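Local coordinates for outer membrane usher protein PapC (Escherichia coli, PDB 3L48), which forms the outer-membrane pore through which pilus subunits are exported and assembled, the chain here being its C-terminal Ig-like domain, at residues A[47-59]-A[65-77]. Numbering follows the deposited sequence.
Sequences LSGVTPGETLSVN and QCQVNVPETAISD
Val-70, just past the end of strand 65-69, packs on Leu-56 of the antiparallel partner strand 55-59, whose side chain shares a face with Val-68, and illustrates how one valine beyond a strand can extend the apolar face of a hairpin. From its CB, 3.6 Å from Glu-54 O, the two branches part. CG1, set anti to the backbone N (chi1 180°), reaches Val-50 CG1 at 3.9 Å; CG2 lies as near to Glu-54 O as CB does, 3.8 Å from Leu-56 CG, and also touches Val-50 CG1. Leu-56 in turn lays its CB against Val-68 CG2 at 3.6 Å, and Leu-10 and Leu-36 from other strands help cover this apolar face. Backbone bonds continue the pairing past the strands: Val-70 N donates to Glu-54 O, whereas Gly-53 N makes only weak bonds to Val-70 O and Pro-71 O. At the other end a classic bulge sets two residues, Gln-65 and Cys-66, opposite Val-58, and Cys-66 forms a disulfide with Cys-84 of strand 78-84, tying the hairpin to the second sheet. Across the type II turn 51-54, Thr-51 N donates a nearly straight hydrogen bond to Glu-54 OE2, 2.9 Å, from above the carboxylate plane. Glu-72 OE1 comes within 3.0 Å of Pro-52 O, two acceptors without a hydrogen bond. Hydrocarbon contact therefore joins the hairpin to the sandwich interior, while a water bridges Gly-53 O and Glu-72 OE2 on the solvent side.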
loop_
_atom_site.group_PDB
_atom_site.type_symbol
_atom_site.label_atom_id
_atom_site.label_comp_id
_atom_site.label_asym_id
_atom_site.label_seq_id
_atom_site.Cartn_x
_atom_site.Cartn_y
_atom_site.Cartn_z
ATOM N N LEU A 47 -3.176 -4.608 -4.911
ATOM C CA LEU A 47 -2.606 -5.487 -3.898
ATOM C C LEU A 47 -3.346 -6.822 -3.806
ATOM O O LEU A 47 -4.575 -6.861 -3.719
ATOM C CB LEU A 47 -2.604 -4.789 -2.539
ATOM C CG LEU A 47 -1.991 -3.386 -2.515
ATOM C CD1 LEU A 47 -2.234 -2.720 -1.173
ATOM C CD2 LEU A 47 -0.506 -3.438 -2.828
ATOM N N SER A 48 -2.587 -7.912 -3.830
ATOM C CA SER A 48 -3.151 -9.253 -3.711
ATOM C C SER A 48 -2.961 -9.798 -2.300
ATOM O O SER A 48 -1.925 -9.573 -1.671
ATOM C CB SER A 48 -2.487 -10.207 -4.710
ATOM O OG SER A 48 -2.642 -9.759 -6.044
ATOM N N GLY A 49 -3.967 -10.517 -1.811
ATOM C CA GLY A 49 -3.871 -11.227 -0.547
ATOM C C GLY A 49 -3.676 -10.336 0.661
ATOM O O GLY A 49 -2.962 -10.695 1.596
ATOM N N VAL A 50 -4.316 -9.170 0.645
ATOM C CA VAL A 50 -4.238 -8.237 1.761
ATOM C C VAL A 50 -5.143 -8.680 2.904
ATOM O O VAL A 50 -6.257 -9.153 2.681
ATOM C CB VAL A 50 -4.652 -6.813 1.339
ATOM C CG1 VAL A 50 -4.431 -5.829 2.485
ATOM C CG2 VAL A 50 -3.885 -6.381 0.102
ATOM N N THR A 51 -4.659 -8.519 4.131
ATOM C CA THR A 51 -5.458 -8.816 5.311
ATOM C C THR A 51 -6.015 -7.525 5.889
ATOM O O THR A 51 -5.259 -6.613 6.217
ATOM C CB THR A 51 -4.625 -9.520 6.396
ATOM O OG1 THR A 51 -3.960 -10.657 5.830
ATOM C CG2 THR A 51 -5.518 -9.973 7.542
ATOM N N PRO A 52 -7.347 -7.438 6.007
ATOM C CA PRO A 52 -7.959 -6.239 6.590
ATOM C C PRO A 52 -7.402 -5.958 7.983
ATOM O O PRO A 52 -7.373 -6.853 8.825
ATOM C CB PRO A 52 -9.441 -6.615 6.681
ATOM C CG PRO A 52 -9.635 -7.645 5.609
ATOM C CD PRO A 52 -8.352 -8.426 5.575
ATOM N N GLY A 53 -6.952 -4.729 8.214
ATOM C CA GLY A 53 -6.456 -4.338 9.520
ATOM C C GLY A 53 -4.945 -4.370 9.668
ATOM O O GLY A 53 -4.405 -3.848 10.644
ATOM N N GLU A 54 -4.254 -4.977 8.707
ATOM C CA GLU A 54 -2.803 -5.101 8.802
ATOM C C GLU A 54 -2.086 -3.813 8.412
ATOM O O GLU A 54 -2.683 -2.902 7.838
ATOM C CB GLU A 54 -2.293 -6.265 7.948
ATOM C CG GLU A 54 -2.258 -5.983 6.458
ATOM C CD GLU A 54 -1.544 -7.074 5.680
ATOM O OE1 GLU A 54 -0.504 -7.568 6.164
ATOM O OE2 GLU A 54 -2.016 -7.432 4.580
ATOM N N THR A 55 -0.802 -3.744 8.740
ATOM C CA THR A 55 0.032 -2.608 8.374
ATOM C C THR A 55 0.955 -2.985 7.224
ATOM O O THR A 55 1.737 -3.930 7.327
ATOM C CB THR A 55 0.891 -2.124 9.560
ATOM O OG1 THR A 55 0.037 -1.701 10.629
ATOM C CG2 THR A 55 1.783 -0.959 9.136
ATOM N N LEU A 56 0.857 -2.250 6.124
ATOM C CA LEU A 56 1.715 -2.500 4.978
ATOM C C LEU A 56 2.830 -1.469 4.942
ATOM O O LEU A 56 2.653 -0.333 5.382
ATOM C CB LEU A 56 0.914 -2.441 3.677
ATOM C CG LEU A 56 -0.317 -3.345 3.566
ATOM C CD1 LEU A 56 -0.902 -3.272 2.161
ATOM C CD2 LEU A 56 0.024 -4.783 3.925
ATOM N N SER A 57 3.983 -1.868 4.424
ATOM C CA SER A 57 5.074 -0.929 4.221
ATOM C C SER A 57 5.310 -0.735 2.727
ATOM O O SER A 57 5.224 -1.682 1.944
ATOM C CB SER A 57 6.350 -1.403 4.921
ATOM O OG SER A 57 6.957 -2.460 4.205
ATOM N N VAL A 58 5.585 0.504 2.338
ATOM C CA VAL A 58 5.867 0.827 0.949
ATOM C C VAL A 58 7.357 1.093 0.800
ATOM O O VAL A 58 7.909 1.973 1.458
ATOM C CB VAL A 58 5.067 2.052 0.491
ATOM C CG1 VAL A 58 5.345 2.353 -0.973
ATOM C CG2 VAL A 58 3.584 1.812 0.722
ATOM N N ASN A 59 8.008 0.325 -0.065
ATOM C CA ASN A 59 9.458 0.379 -0.168
ATOM C C ASN A 59 9.956 0.919 -1.499
ATOM O O ASN A 59 9.435 0.571 -2.558
ATOM C CB ASN A 59 10.050 -1.012 0.066
ATOM C CG ASN A 59 9.301 -1.791 1.127
ATOM O OD1 ASN A 59 8.480 -2.659 0.815
ATOM N ND2 ASN A 59 9.569 -1.479 2.390
ATOM N N GLN A 65 9.879 3.374 3.168
ATOM C CA GLN A 65 9.690 4.818 3.094
ATOM C C GLN A 65 8.507 5.287 3.936
ATOM O O GLN A 65 8.572 6.326 4.593
ATOM C CB GLN A 65 9.523 5.251 1.636
ATOM C CG GLN A 65 10.711 4.897 0.755
ATOM C CD GLN A 65 11.842 5.907 0.853
ATOM O OE1 GLN A 65 12.925 5.696 0.306
ATOM N NE2 GLN A 65 11.593 7.013 1.541
ATOM N N CYS A 66 7.424 4.516 3.908
ATOM C CA CYS A 66 6.229 4.847 4.676
ATOM C C CYS A 66 5.348 3.623 4.884
ATOM O O CYS A 66 5.543 2.590 4.245
ATOM C CB CYS A 66 5.442 5.973 3.999
ATOM S SG CYS A 66 5.374 5.863 2.197
ATOM N N GLN A 67 4.380 3.747 5.784
ATOM C CA GLN A 67 3.484 2.645 6.091
ATOM C C GLN A 67 2.027 3.073 6.021
ATOM O O GLN A 67 1.702 4.241 6.238
ATOM C CB GLN A 67 3.809 2.055 7.466
ATOM C CG GLN A 67 5.151 1.347 7.507
ATOM C CD GLN A 67 5.423 0.658 8.827
ATOM O OE1 GLN A 67 6.036 -0.411 8.863
ATOM N NE2 GLN A 67 4.966 1.260 9.919
ATOM N N VAL A 68 1.159 2.115 5.704
ATOM C CA VAL A 68 -0.273 2.357 5.625
ATOM C C VAL A 68 -1.008 1.372 6.521
ATOM O O VAL A 68 -0.543 0.259 6.748
ATOM C CB VAL A 68 -0.800 2.196 4.179
ATOM C CG1 VAL A 68 -0.037 3.103 3.222
ATOM C CG2 VAL A 68 -0.691 0.753 3.742
ATOM N N ASN A 69 -2.153 1.797 7.039
ATOM C CA ASN A 69 -3.009 0.923 7.823
ATOM C C ASN A 69 -4.233 0.522 7.012
ATOM O O ASN A 69 -5.097 1.351 6.724
ATOM C CB ASN A 69 -3.435 1.610 9.124
ATOM C CG ASN A 69 -2.254 2.031 9.973
ATOM O OD1 ASN A 69 -2.179 3.170 10.431
ATOM N ND2 ASN A 69 -1.319 1.111 10.185
ATOM N N VAL A 70 -4.296 -0.747 6.627
ATOM C CA VAL A 70 -5.437 -1.240 5.871
ATOM C C VAL A 70 -6.659 -1.282 6.775
ATOM O O VAL A 70 -6.653 -1.972 7.792
ATOM C CB VAL A 70 -5.177 -2.644 5.307
ATOM C CG1 VAL A 70 -6.390 -3.134 4.528
ATOM C CG2 VAL A 70 -3.937 -2.636 4.422
ATOM N N PRO A 71 -7.710 -0.532 6.413
ATOM C CA PRO A 71 -8.934 -0.502 7.221
ATOM C C PRO A 71 -9.454 -1.909 7.513
ATOM O O PRO A 71 -9.326 -2.808 6.678
ATOM C CB PRO A 71 -9.920 0.260 6.330
ATOM C CG PRO A 71 -9.055 1.129 5.481
ATOM C CD PRO A 71 -7.815 0.321 5.218
ATOM N N GLU A 72 -10.026 -2.094 8.697
ATOM C CA GLU A 72 -10.562 -3.386 9.100
ATOM C C GLU A 72 -11.741 -3.758 8.205
ATOM O O GLU A 72 -12.114 -4.928 8.102
ATOM C CB GLU A 72 -11.022 -3.329 10.557
ATOM C CG GLU A 72 -10.809 -4.615 11.334
ATOM C CD GLU A 72 -9.374 -4.779 11.796
ATOM O OE1 GLU A 72 -8.702 -5.720 11.324
ATOM O OE2 GLU A 72 -8.918 -3.967 12.630
ATOM N N THR A 73 -12.320 -2.752 7.557
ATOM C CA THR A 73 -13.508 -2.945 6.735
ATOM C C THR A 73 -13.191 -3.162 5.259
ATOM O O THR A 73 -14.093 -3.190 4.424
ATOM C CB THR A 73 -14.471 -1.758 6.868
ATOM O OG1 THR A 73 -13.758 -0.540 6.628
ATOM C CG2 THR A 73 -15.066 -1.721 8.262
ATOM N N ALA A 74 -11.912 -3.316 4.940
ATOM C CA ALA A 74 -11.506 -3.543 3.561
ATOM C C ALA A 74 -12.047 -4.879 3.043
ATOM O O ALA A 74 -11.924 -5.911 3.706
ATOM C CB ALA A 74 -9.991 -3.492 3.442
ATOM N N ILE A 75 -12.658 -4.849 1.861
ATOM C CA ILE A 75 -13.126 -6.069 1.213
ATOM C C ILE A 75 -12.612 -6.147 -0.220
ATOM O O ILE A 75 -12.078 -5.170 -0.749
ATOM C CB ILE A 75 -14.665 -6.193 1.233
ATOM C CG1 ILE A 75 -15.315 -5.012 0.508
ATOM C CG2 ILE A 75 -15.168 -6.299 2.665
ATOM C CD1 ILE A 75 -16.828 -5.078 0.479
ATOM N N SER A 76 -12.784 -7.307 -0.844
ATOM C CA SER A 76 -12.176 -7.579 -2.141
ATOM C C SER A 76 -12.727 -6.694 -3.256
ATOM O O SER A 76 -13.919 -6.383 -3.290
ATOM C CB SER A 76 -12.319 -9.059 -2.507
ATOM O OG SER A 76 -11.377 -9.423 -3.502
ATOM N N ASP A 77 -11.837 -6.299 -4.162
ATOM C CA ASP A 77 -12.165 -5.409 -5.274
ATOM C C ASP A 77 -12.629 -4.030 -4.826
ATOM O O ASP A 77 -13.358 -3.347 -5.543
ATOM C CB ASP A 77 -13.195 -6.042 -6.211
ATOM C CG ASP A 77 -12.563 -6.995 -7.208
ATOM O OD1 ASP A 77 -13.246 -7.369 -8.183
ATOM O OD2 ASP A 77 -11.382 -7.362 -7.019
HETATM O O HOH W 1 -6.153 -2.550 12.413
#